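Local coordinates for long form salivary protein D7L1 (Culex quinquefasciatus, PDB 6V4C) that binds adenine nucleotides and nucleosides, ADP and ATP most tightly, inhibiting platelet aggregation and haemostasis while the mosquito feeds on blood, at residues A[4-9]-A[54-59]; A[10-15]-A[264-269]; A[88-93]-A[119-124]; A[191-196]-A[257-262]. One frame throughout, in Å; residues are numbered along the deposited sequence.

Contact 1 of 4, residues A[4-9]-A[54-59]. With ADP (adenosine-5'-diphosphate), chain B.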
# COMPACT_ATOMS: atom_id res chain seq x y z
N SER A 4 -13.89 -2.82 -4.49
CA SER A 4 -14.00 -2.53 -5.91
C SER A 4 -12.71 -2.98 -6.58
O SER A 4 -11.72 -3.24 -5.88
CB SER A 4 -14.25 -1.04 -6.13
OG SER A 4 -13.28 -0.26 -5.44
N PRO A 5 -12.67 -3.12 -7.91
CA PRO A 5 -11.44 -3.55 -8.57
C PRO A 5 -10.26 -2.66 -8.22
O PRO A 5 -10.40 -1.45 -8.01
CB PRO A 5 -11.78 -3.45 -10.06
CG PRO A 5 -13.25 -3.70 -10.10
CD PRO A 5 -13.80 -3.06 -8.86
N MET A 6 -9.08 -3.27 -8.14
CA MET A 6 -7.87 -2.61 -7.68
C MET A 6 -6.86 -2.55 -8.81
O MET A 6 -6.69 -3.51 -9.56
CB MET A 6 -7.27 -3.36 -6.49
CG MET A 6 -8.29 -3.82 -5.47
SD MET A 6 -7.56 -4.79 -4.14
CE MET A 6 -6.63 -3.53 -3.26
N ASP A 7 -6.17 -1.41 -8.92
CA ASP A 7 -5.11 -1.24 -9.89
C ASP A 7 -3.83 -1.90 -9.38
O ASP A 7 -3.78 -2.35 -8.23
CB ASP A 7 -4.99 0.25 -10.26
CG ASP A 7 -4.38 1.11 -9.16
OD1 ASP A 7 -3.58 0.62 -8.34
OD2 ASP A 7 -4.71 2.32 -9.13
N PRO A 8 -2.78 -2.00 -10.20
CA PRO A 8 -1.58 -2.72 -9.74
C PRO A 8 -0.90 -2.08 -8.54
O PRO A 8 -0.26 -2.80 -7.75
CB PRO A 8 -0.66 -2.75 -10.97
CG PRO A 8 -1.54 -2.43 -12.12
CD PRO A 8 -2.60 -1.51 -11.58
N GLU A 9 -0.99 -0.76 -8.39
CA GLU A 9 -0.40 -0.10 -7.23
C GLU A 9 -1.14 -0.46 -5.95
O GLU A 9 -0.52 -0.70 -4.90
CB GLU A 9 -0.37 1.42 -7.43
CG GLU A 9 0.29 2.22 -6.30
CD GLU A 9 -0.68 2.60 -5.18
OE1 GLU A 9 -1.91 2.47 -5.37
OE2 GLU A 9 -0.20 3.04 -4.11
N GLU A 54 -8.31 -11.55 1.83
CA GLU A 54 -9.23 -10.53 2.34
C GLU A 54 -8.87 -9.15 1.81
O GLU A 54 -9.74 -8.39 1.37
CB GLU A 54 -9.25 -10.55 3.87
CG GLU A 54 -9.69 -11.87 4.48
CD GLU A 54 -9.75 -11.84 5.99
OE1 GLU A 54 -10.84 -12.10 6.56
OE2 GLU A 54 -8.72 -11.54 6.63
N ALA A 55 -7.58 -8.81 1.82
CA ALA A 55 -7.15 -7.51 1.33
C ALA A 55 -7.42 -7.34 -0.16
O ALA A 55 -7.69 -6.22 -0.62
CB ALA A 55 -5.66 -7.29 1.63
N LEU A 56 -7.35 -8.42 -0.93
CA LEU A 56 -7.61 -8.37 -2.36
C LEU A 56 -9.08 -8.58 -2.70
O LEU A 56 -9.42 -8.66 -3.89
CB LEU A 56 -6.74 -9.38 -3.11
CG LEU A 56 -5.22 -9.23 -2.94
CD1 LEU A 56 -4.48 -10.03 -4.00
CD2 LEU A 56 -4.81 -7.77 -2.97
N GLY A 57 -9.95 -8.68 -1.70
CA GLY A 57 -11.37 -8.85 -1.96
C GLY A 57 -11.77 -10.23 -2.44
O GLY A 57 -12.87 -10.39 -2.97
N MET A 58 -10.90 -11.23 -2.27
CA MET A 58 -11.25 -12.59 -2.67
C MET A 58 -12.08 -13.30 -1.61
O MET A 58 -12.81 -14.24 -1.95
CB MET A 58 -10.00 -13.42 -2.93
CG MET A 58 -9.01 -12.80 -3.90
SD MET A 58 -7.62 -13.89 -4.22
CE MET A 58 -8.11 -14.64 -5.77
N TYR A 59 -11.99 -12.89 -0.35
CA TYR A 59 -12.65 -13.57 0.76
C TYR A 59 -13.31 -12.53 1.64
O TYR A 59 -12.68 -11.55 2.03
CB TYR A 59 -11.62 -14.37 1.56
CG TYR A 59 -12.20 -15.27 2.62
CD1 TYR A 59 -12.79 -16.48 2.29
CD2 TYR A 59 -12.14 -14.91 3.97
CE1 TYR A 59 -13.33 -17.30 3.26
CE2 TYR A 59 -12.67 -15.74 4.94
CZ TYR A 59 -13.26 -16.93 4.58
OH TYR A 59 -13.79 -17.75 5.55
PB ADP B . 10.03 -7.03 -10.36
O1B ADP B . 10.34 -6.75 -11.68
O2B ADP B . 10.91 -7.94 -9.74
O3B ADP B . 8.73 -7.45 -10.23
PA ADP B . 11.43 -5.53 -8.31
O1A ADP B . 12.75 -4.89 -8.60
O2A ADP B . 11.64 -6.77 -7.67
O3A ADP B . 10.56 -5.75 -9.56
O5' ADP B . 10.28 -4.82 -7.61
C5' ADP B . 9.00 -5.40 -7.47
C4' ADP B . 8.23 -4.78 -6.33
O4' ADP B . 7.55 -3.62 -6.72
C3' ADP B . 7.04 -5.55 -5.78
O3' ADP B . 7.40 -6.50 -4.84
C2' ADP B . 6.07 -4.49 -5.26
O2' ADP B . 6.15 -4.41 -3.90
C1' ADP B . 6.67 -3.22 -5.76
N9 ADP B . 5.75 -2.31 -6.36
C8 ADP B . 4.95 -2.60 -7.37
N7 ADP B . 4.25 -1.62 -7.77
C5 ADP B . 4.59 -0.60 -6.97
C6 ADP B . 4.19 0.73 -6.89
N6 ADP B . 3.31 1.29 -7.65
N1 ADP B . 4.73 1.49 -5.97
C2 ADP B . 5.60 0.96 -5.16
N3 ADP B . 6.05 -0.24 -5.16
C4 ADP B . 5.52 -1.00 -6.09
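Met-6 lays its thioether against Ala-55 and Leu-56, where helix 45-55 ends. Its CB points toward that helix end and rests on Val-11, one turn into helix 8-22. CG stands anti to the carbonyl carbon (chi1 -43°), and the chain runs extended to the sulfur. Met-6 SD then lies 3.8 Å from Ala-55 O. The same Met-6 SD is 4.0 Å from Leu-56 CA. The bend at chi3 (71°) turns the methyl back, so Met-6 CE sits 3.9 Å from Ala-55 O and packs on Glu-14. Leu-56 adds one branch: Leu-56 CD2 reaches to 4.2 Å from Met-6 SD, and Leu-56 also touches Val-11. Gly-57 closes the helix with a Schellman motif at positive phi, and Gly-57 N bonds back to Glu-54 O at 3.1 Å. On the other segment Asp-7 is the N-cap of helix 8-22, its OD1 accepting from Glu-10 N. Past the cap, Glu-9 CG approaches ADP N6 to 3.4 Å. No hydrogen bond joins the two segments. The start of one helix and the end of another are therefore joined here by van der Waals packing of a thioether, while the cap of Asp-7 and the Schellman bonds of Gly-57 each stay within their own helix end.

Contact 2 of 4, residues A[10-15]-A[264-269]. With ADP (adenosine-5'-diphosphate), chain B.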
# COMPACT_ATOMS: atom_id res chain seq x y z
N GLU A 10 -2.45 -0.46 -6.00
CA GLU A 10 -3.28 -0.91 -4.88
C GLU A 10 -2.99 -2.36 -4.49
O GLU A 10 -2.85 -2.59 -3.43
CB GLU A 10 -4.73 -0.73 -5.16
CG GLU A 10 -5.13 0.63 -5.44
CD GLU A 10 -6.57 0.79 -5.81
OE1 GLU A 10 -6.92 0.49 -6.81
OE2 GLU A 10 -7.25 1.21 -5.06
N VAL A 11 -2.84 -3.27 -5.42
CA VAL A 11 -2.56 -4.65 -5.01
C VAL A 11 -1.19 -4.76 -4.43
O VAL A 11 -1.06 -5.33 -3.52
CB VAL A 11 -2.79 -5.62 -6.15
CG1 VAL A 11 -2.47 -6.99 -5.75
CG2 VAL A 11 -4.12 -5.46 -6.77
N ALA A 12 -0.22 -4.09 -5.03
CA ALA A 12 1.14 -4.15 -4.50
C ALA A 12 1.21 -3.55 -3.10
O ALA A 12 1.93 -4.08 -2.23
CB ALA A 12 2.11 -3.45 -5.45
N PHE A 13 0.49 -2.46 -2.86
CA PHE A 13 0.44 -1.89 -1.51
C PHE A 13 -0.13 -2.89 -0.51
O PHE A 13 0.42 -3.08 0.58
CB PHE A 13 -0.39 -0.61 -1.51
CG PHE A 13 -0.38 0.12 -0.19
CD1 PHE A 13 -1.30 -0.18 0.80
CD2 PHE A 13 0.57 1.10 0.07
CE1 PHE A 13 -1.29 0.48 2.01
CE2 PHE A 13 0.59 1.77 1.28
CZ PHE A 13 -0.34 1.46 2.25
N GLU A 14 -1.24 -3.54 -0.86
CA GLU A 14 -1.87 -4.46 0.08
C GLU A 14 -1.04 -5.72 0.27
O GLU A 14 -0.94 -6.24 1.39
CB GLU A 14 -3.29 -4.80 -0.37
CG GLU A 14 -4.22 -3.59 -0.48
CD GLU A 14 -4.48 -2.92 0.86
OE1 GLU A 14 -4.32 -3.57 1.91
OE2 GLU A 14 -4.85 -1.73 0.86
N GLU A 15 -0.43 -6.23 -0.80
CA GLU A 15 0.41 -7.42 -0.68
C GLU A 15 1.58 -7.16 0.26
O GLU A 15 1.88 -7.98 1.14
CB GLU A 15 0.92 -7.86 -2.05
CG GLU A 15 1.83 -9.09 -1.99
CD GLU A 15 2.64 -9.30 -3.26
OE1 GLU A 15 2.38 -10.29 -3.98
OE2 GLU A 15 3.53 -8.47 -3.54
N GLU A 264 8.73 4.23 -2.87
CA GLU A 264 9.24 3.98 -4.21
C GLU A 264 9.17 2.50 -4.57
O GLU A 264 9.04 2.15 -5.75
CB GLU A 264 10.67 4.50 -4.34
CG GLU A 264 10.78 6.01 -4.19
CD GLU A 264 12.12 6.54 -4.66
OE1 GLU A 264 13.01 5.73 -4.98
OE2 GLU A 264 12.29 7.78 -4.71
N ASN A 265 9.23 1.62 -3.57
CA ASN A 265 9.11 0.18 -3.79
C ASN A 265 8.59 -0.42 -2.49
O ASN A 265 9.33 -0.50 -1.50
CB ASN A 265 10.46 -0.42 -4.17
CG ASN A 265 10.35 -1.87 -4.60
OD1 ASN A 265 9.65 -2.67 -3.98
ND2 ASN A 265 11.03 -2.22 -5.69
N TYR A 266 7.33 -0.86 -2.50
CA TYR A 266 6.66 -1.26 -1.27
C TYR A 266 7.30 -2.47 -0.60
O TYR A 266 7.03 -2.71 0.59
CB TYR A 266 5.17 -1.51 -1.53
CG TYR A 266 4.41 -0.29 -1.99
CD1 TYR A 266 4.69 0.97 -1.47
CD2 TYR A 266 3.41 -0.39 -2.96
CE1 TYR A 266 4.00 2.09 -1.89
CE2 TYR A 266 2.72 0.73 -3.39
CZ TYR A 266 3.02 1.97 -2.85
OH TYR A 266 2.33 3.08 -3.27
N SER A 267 8.13 -3.22 -1.31
CA SER A 267 8.84 -4.37 -0.74
C SER A 267 10.12 -3.97 -0.02
O SER A 267 10.90 -4.86 0.34
CB SER A 267 9.17 -5.38 -1.84
OG SER A 267 8.02 -5.68 -2.62
N TYR A 268 10.34 -2.67 0.19
CA TYR A 268 11.61 -2.17 0.70
C TYR A 268 12.03 -2.87 1.99
O TYR A 268 13.14 -3.40 2.09
CB TYR A 268 11.49 -0.66 0.92
CG TYR A 268 12.78 0.07 1.22
CD1 TYR A 268 13.62 0.48 0.19
CD2 TYR A 268 13.14 0.38 2.52
CE1 TYR A 268 14.80 1.16 0.46
CE2 TYR A 268 14.31 1.06 2.80
CZ TYR A 268 15.14 1.44 1.77
OH TYR A 268 16.31 2.12 2.04
N ARG A 269 11.14 -2.89 2.99
CA ARG A 269 11.50 -3.47 4.28
C ARG A 269 11.60 -4.99 4.26
O ARG A 269 12.08 -5.57 5.24
CB ARG A 269 10.51 -3.02 5.35
CG ARG A 269 10.58 -1.55 5.68
CD ARG A 269 9.48 -1.15 6.64
NE ARG A 269 9.73 -1.62 7.99
CZ ARG A 269 8.79 -1.71 8.93
NH1 ARG A 269 7.54 -1.38 8.65
NH2 ARG A 269 9.10 -2.15 10.14
PB ADP B . 10.03 -7.03 -10.36
O1B ADP B . 10.34 -6.75 -11.68
O2B ADP B . 10.91 -7.94 -9.74
O3B ADP B . 8.73 -7.45 -10.23
PA ADP B . 11.43 -5.53 -8.31
O1A ADP B . 12.75 -4.89 -8.60
O2A ADP B . 11.64 -6.77 -7.67
O3A ADP B . 10.56 -5.75 -9.56
O5' ADP B . 10.28 -4.82 -7.61
C5' ADP B . 9.00 -5.40 -7.47
C4' ADP B . 8.23 -4.78 -6.33
O4' ADP B . 7.55 -3.62 -6.72
C3' ADP B . 7.04 -5.55 -5.78
O3' ADP B . 7.40 -6.50 -4.84
C2' ADP B . 6.07 -4.49 -5.26
O2' ADP B . 6.15 -4.41 -3.90
C1' ADP B . 6.67 -3.22 -5.76
N9 ADP B . 5.75 -2.31 -6.36
C8 ADP B . 4.95 -2.60 -7.37
N7 ADP B . 4.25 -1.62 -7.77
C5 ADP B . 4.59 -0.60 -6.97
C6 ADP B . 4.19 0.73 -6.89
N6 ADP B . 3.31 1.29 -7.65
N1 ADP B . 4.73 1.49 -5.97
C2 ADP B . 5.60 0.96 -5.16
N3 ADP B . 6.05 -0.24 -5.16
C4 ADP B . 5.52 -1.00 -6.09
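Tyr-266 is packed between Phe-13 of helix 8-22 and the adenine of ADP, with a T-shaped aromatic pair on the protein side. The helix belongs to the first PBP/GOBP-family region. Tyr-266 lies on the type I turn running from Asn-265 to Tyr-268, and an Asx turn from Asn-265 OD1 to Ser-267 N (3.1 Å) reinforces that turn. Tyr-266 is the residue most buried by the contact. ADP C2 sits over the centre of one face of the Tyr-266 ring, 3.3 Å above the plane, and base and ring are nearly parallel. Phe-13 presents its edge to the opposite face. The centroids of these two rings are 5.3 Å apart and the planes meet at 87°. The touching edge atom, Phe-13 CD2, is displaced toward the rim of the tyrosine and is 3.9 Å from Tyr-266 CZ. Phe-13 CG is anti to the backbone N (chi1 -174°), which places the ring edge against this face. Arg-192 makes a cation-pi contact with the same phenyl ring. The phenol oxygen of Tyr-266 is held by Glu-9, while adenine and Phe-13 occupy the two faces of the ring. The backbone helps too: Tyr-266 N donates to ADP N3 at 3.0 Å. Asn-265 ND2 gives a weak bond to ADP O5'. Ala-12 meets the same face of the base as Tyr-266. Ala-12 CB is 4.2 Å from Tyr-266 CD2. On the base itself, Ala-12 CB is 3.5 Å from ADP C8.

Contact 3 of 4, residues A[88-93]-A[119-124]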
# COMPACT_ATOMS: atom_id res chain seq x y z
N ASP A 88 -13.45 -16.65 -15.87
CA ASP A 88 -14.63 -17.13 -15.17
C ASP A 88 -14.40 -18.49 -14.52
O ASP A 88 -15.11 -18.84 -13.57
CB ASP A 88 -15.82 -17.21 -16.13
CG ASP A 88 -16.25 -15.85 -16.63
OD1 ASP A 88 -16.38 -14.92 -15.81
OD2 ASP A 88 -16.47 -15.71 -17.85
N ALA A 89 -13.42 -19.26 -15.00
CA ALA A 89 -13.15 -20.57 -14.43
C ALA A 89 -12.66 -20.45 -12.99
O ALA A 89 -13.29 -20.98 -12.07
CB ALA A 89 -12.14 -21.33 -15.30
N ILE A 90 -11.55 -19.75 -12.78
CA ILE A 90 -10.97 -19.67 -11.45
C ILE A 90 -11.88 -18.91 -10.49
O ILE A 90 -11.86 -19.17 -9.28
CB ILE A 90 -9.55 -19.07 -11.48
CG1 ILE A 90 -8.69 -19.80 -12.50
CG2 ILE A 90 -8.90 -19.16 -10.11
CD1 ILE A 90 -7.28 -19.27 -12.54
N ALA A 91 -12.68 -17.97 -10.99
CA ALA A 91 -13.65 -17.30 -10.13
C ALA A 91 -14.61 -18.30 -9.50
O ALA A 91 -14.78 -18.34 -8.28
CB ALA A 91 -14.41 -16.24 -10.93
N ASN A 92 -15.24 -19.14 -10.33
CA ASN A 92 -16.10 -20.19 -9.80
C ASN A 92 -15.29 -21.27 -9.09
O ASN A 92 -15.72 -21.81 -8.07
CB ASN A 92 -16.94 -20.80 -10.92
CG ASN A 92 -17.68 -19.74 -11.73
OD1 ASN A 92 -18.18 -18.76 -11.17
ND2 ASN A 92 -17.75 -19.94 -13.04
N GLU A 93 -14.11 -21.59 -9.62
CA GLU A 93 -13.27 -22.63 -9.03
C GLU A 93 -12.85 -22.25 -7.61
O GLU A 93 -12.77 -23.12 -6.73
CB GLU A 93 -12.06 -22.88 -9.92
CG GLU A 93 -11.15 -24.02 -9.48
CD GLU A 93 -10.00 -24.23 -10.46
OE1 GLU A 93 -10.01 -23.62 -11.55
OE2 GLU A 93 -9.08 -25.01 -10.13
N LYS A 119 -1.10 -22.05 -12.20
CA LYS A 119 0.05 -21.28 -11.74
C LYS A 119 0.24 -20.02 -12.58
O LYS A 119 0.26 -20.08 -13.81
CB LYS A 119 1.31 -22.14 -11.78
CG LYS A 119 2.17 -22.06 -10.53
N GLY A 120 0.36 -18.88 -11.90
CA GLY A 120 0.59 -17.61 -12.55
C GLY A 120 -0.65 -16.86 -12.98
O GLY A 120 -0.55 -15.67 -13.31
N VAL A 121 -1.82 -17.50 -12.98
CA VAL A 121 -3.02 -16.83 -13.48
C VAL A 121 -3.54 -15.81 -12.46
O VAL A 121 -4.00 -14.73 -12.84
CB VAL A 121 -4.10 -17.85 -13.88
CG1 VAL A 121 -5.28 -17.15 -14.52
CG2 VAL A 121 -3.51 -18.88 -14.84
N LEU A 122 -3.47 -16.14 -11.17
CA LEU A 122 -3.93 -15.21 -10.15
C LEU A 122 -3.05 -13.97 -10.09
O LEU A 122 -3.55 -12.85 -9.91
CB LEU A 122 -4.00 -15.90 -8.79
CG LEU A 122 -5.16 -16.87 -8.59
CD1 LEU A 122 -5.11 -17.49 -7.21
CD2 LEU A 122 -6.48 -16.15 -8.82
N GLU A 123 -1.74 -14.15 -10.23
CA GLU A 123 -0.84 -13.00 -10.28
C GLU A 123 -1.18 -12.09 -11.45
O GLU A 123 -1.03 -10.86 -11.35
CB GLU A 123 0.61 -13.48 -10.36
CG GLU A 123 1.21 -13.88 -9.03
CD GLU A 123 2.34 -14.88 -9.18
OE1 GLU A 123 2.07 -16.03 -9.60
OE2 GLU A 123 3.50 -14.52 -8.90
N LYS A 124 -1.64 -12.66 -12.56
CA LYS A 124 -1.99 -11.84 -13.71
C LYS A 124 -3.31 -11.11 -13.49
O LYS A 124 -3.42 -9.92 -13.79
CB LYS A 124 -2.06 -12.71 -14.97
CG LYS A 124 -0.71 -13.23 -15.44
CD LYS A 124 -0.84 -14.07 -16.69
CE LYS A 124 0.52 -14.53 -17.19
NZ LYS A 124 0.40 -15.28 -18.47
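Ile-90 and Leu-122 mark the closest backbone approach between helix 84-94 and the short helix 121-125, with their CA atoms 8.4 Å apart. The atoms that touch are side-chain carbons. This is helix packing within an all-alpha PBP/GOBP-type fold. Ile-90 points toward the other helix and divides its two branches between two partners. CG1 is anti to the carbonyl carbon (chi1 -51°) and the chain is extended at chi2. The end methyl, Ile-90 CD1, is thus carried out to 3.7 Å from Val-121 CB. The shorter branch goes to the next residue instead, with Ile-90 CG2 4.1 Å from Leu-122 CD2. Gly-120 is the N-cap of helix 121-125, and its positive phi (88°) turns the chain into the helix just before Val-121. Lys-124 N closes the first turn on Gly-120 O at 3.3 Å. Helix 104-117 packs alongside: Val-114 touches Ile-90, and Phe-111 and Asn-115 touch Leu-122. Trp-36 also touches Leu-122. The contact is apolar and lies away from the nucleotide site. Its tightest point is methyl on methyl, Ile-90 CD1 to Val-121 CG1 at 3.5 Å.

Contact 4 of 4, residues A[191-196]-A[257-262]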
# COMPACT_ATOMS: atom_id res chain seq x y z
N MET A 191 -0.60 7.61 1.12
CA MET A 191 -0.05 6.93 2.29
C MET A 191 -1.07 6.03 2.97
O MET A 191 -0.70 5.30 3.90
CB MET A 191 0.44 7.95 3.32
CG MET A 191 1.68 8.73 2.92
SD MET A 191 2.29 9.74 4.30
CE MET A 191 0.99 10.96 4.44
N ARG A 192 -2.34 6.09 2.56
CA ARG A 192 -3.43 5.38 3.23
C ARG A 192 -3.69 5.90 4.64
O ARG A 192 -4.37 5.24 5.43
CB ARG A 192 -3.27 3.86 3.20
CG ARG A 192 -3.76 3.17 1.92
CD ARG A 192 -2.91 3.53 0.70
NE ARG A 192 -3.20 2.65 -0.43
CZ ARG A 192 -2.58 2.70 -1.61
NH1 ARG A 192 -1.62 3.59 -1.82
NH2 ARG A 192 -2.91 1.85 -2.57
N TRP A 193 -3.14 7.07 4.99
CA TRP A 193 -3.57 7.73 6.22
C TRP A 193 -5.04 8.11 6.14
O TRP A 193 -5.77 8.07 7.14
CB TRP A 193 -2.73 8.98 6.48
CG TRP A 193 -1.34 8.70 6.99
CD1 TRP A 193 -0.67 7.51 6.93
CD2 TRP A 193 -0.47 9.62 7.64
NE1 TRP A 193 0.57 7.64 7.50
CE2 TRP A 193 0.72 8.93 7.94
CE3 TRP A 193 -0.57 10.97 7.99
CZ2 TRP A 193 1.80 9.54 8.58
CZ3 TRP A 193 0.50 11.58 8.62
CH2 TRP A 193 1.67 10.86 8.91
N MET A 194 -5.49 8.50 4.95
CA MET A 194 -6.91 8.69 4.66
C MET A 194 -7.34 7.58 3.72
O MET A 194 -6.68 7.33 2.71
CB MET A 194 -7.15 10.05 3.99
CG MET A 194 -8.62 10.40 3.79
SD MET A 194 -8.87 11.87 2.76
CE MET A 194 -9.47 13.07 3.93
N LYS A 195 -8.42 6.89 4.07
CA LYS A 195 -8.91 5.79 3.26
C LYS A 195 -9.67 6.33 2.05
O LYS A 195 -9.87 7.54 1.89
CB LYS A 195 -9.79 4.86 4.10
CG LYS A 195 -9.06 4.26 5.29
CD LYS A 195 -9.83 3.10 5.91
CE LYS A 195 -11.08 3.55 6.63
NZ LYS A 195 -11.46 2.58 7.71
N LYS A 196 -10.09 5.41 1.18
CA LYS A 196 -10.83 5.80 -0.02
C LYS A 196 -12.10 6.57 0.33
O LYS A 196 -12.44 7.55 -0.35
CB LYS A 196 -11.16 4.58 -0.87
CG LYS A 196 -10.08 4.19 -1.87
CD LYS A 196 -10.54 3.04 -2.76
N ASP A 257 9.59 11.11 6.05
CA ASP A 257 10.76 10.82 5.21
C ASP A 257 10.90 9.32 4.97
O ASP A 257 11.19 8.89 3.85
CB ASP A 257 12.03 11.36 5.85
CG ASP A 257 12.13 12.87 5.76
OD1 ASP A 257 11.50 13.47 4.87
OD2 ASP A 257 12.86 13.46 6.59
N TYR A 258 10.69 8.51 6.01
CA TYR A 258 10.84 7.07 5.85
C TYR A 258 9.69 6.48 5.04
O TYR A 258 9.91 5.60 4.21
CB TYR A 258 10.95 6.40 7.22
CG TYR A 258 11.44 4.98 7.18
CD1 TYR A 258 12.47 4.60 6.33
CD2 TYR A 258 10.89 4.02 8.01
CE1 TYR A 258 12.93 3.30 6.30
CE2 TYR A 258 11.34 2.71 7.99
CZ TYR A 258 12.36 2.36 7.14
OH TYR A 258 12.80 1.06 7.12
N ILE A 259 8.46 6.97 5.26
CA ILE A 259 7.35 6.60 4.38
C ILE A 259 7.70 6.90 2.93
O ILE A 259 7.50 6.07 2.04
CB ILE A 259 6.06 7.32 4.81
CG1 ILE A 259 5.53 6.74 6.12
CG2 ILE A 259 5.01 7.21 3.71
CD1 ILE A 259 4.38 7.54 6.73
N GLU A 260 8.24 8.09 2.67
CA GLU A 260 8.57 8.48 1.30
C GLU A 260 9.57 7.52 0.67
O GLU A 260 9.37 7.06 -0.46
CB GLU A 260 9.11 9.91 1.26
CG GLU A 260 9.51 10.33 -0.14
CD GLU A 260 9.65 11.82 -0.31
OE1 GLU A 260 9.85 12.53 0.70
OE2 GLU A 260 9.55 12.29 -1.46
N VAL A 261 10.65 7.21 1.39
CA VAL A 261 11.66 6.30 0.87
C VAL A 261 11.06 4.94 0.55
O VAL A 261 11.34 4.34 -0.50
CB VAL A 261 12.86 6.19 1.83
CG1 VAL A 261 13.73 5.00 1.48
CG2 VAL A 261 13.68 7.47 1.80
N ARG A 262 10.20 4.43 1.44
CA ARG A 262 9.61 3.11 1.23
C ARG A 262 8.57 3.11 0.11
O ARG A 262 8.32 2.05 -0.48
CB ARG A 262 8.96 2.61 2.52
CG ARG A 262 9.95 2.38 3.66
CD ARG A 262 9.31 2.69 5.01
NE ARG A 262 8.13 1.87 5.28
CZ ARG A 262 7.15 2.21 6.11
NH1 ARG A 262 7.19 3.37 6.76
NH2 ARG A 262 6.13 1.39 6.29
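Met-191 and Ile-259 bring the backbones nearest, their CA atoms 7.7 Å apart, where the loop after helix 179-190 passes beside helix 249-263. Arg-192 ends the first of these helices in a Schellman motif with positive phi (65°), and beyond it the end of the Trp-193 side chain comes near Ile-259. Ile-259 points toward the loop and touches both Met-191 and Trp-193. Ile-259 CG2 meets Met-191 CG at 3.7 Å, the two side chains crossing at about a right angle. Ile-259 CD1 reaches 3.8 Å from Trp-193 CZ2. The same Ile-259 CD1 is 3.9 Å from Met-191 SD. The bend of Met-191 at chi3 (-69°) folds its methyl over the indole: Met-191 CE sits above the centre of one face of Trp-193, 3.7 Å from the plane. Methionine, tryptophan and isoleucine thus form one apolar cluster, which Ile-205 of helix 202-211 extends from the tryptophan side. Arg-192 turns elsewhere, pairing with Glu-9 in a salt bridge. The arrangement is plain helix-end to helix packing in the second, all-alpha PBP/GOBP-type half of this two-domain D7 protein.

Overall arrangement
Contacts 1 and 2 share helix 8-22 and both touch ADP. Their centres are 13 Å apart, and Glu-9 OE2 joins them by a probable 2.7 Å hydrogen bond to Tyr-266 OH. The same oxygen makes a 2.8 Å salt bridge to Arg-192 NH1, which ties contact 1 to contact 4. Arg-192 NE also lies 3.6 Å from Phe-13 CD1, so Arg-192 of contact 4 touches Phe-13, which in turn packs on the pocket residue Tyr-266. Ile-259 itself remains about 11 Å from ADP. Contact 3 is the remote one. Its centre is about 30 Å from that of contact 4, and it reaches contact 1 through Met-58 CE, 3.8 Å from Leu-122 CD2.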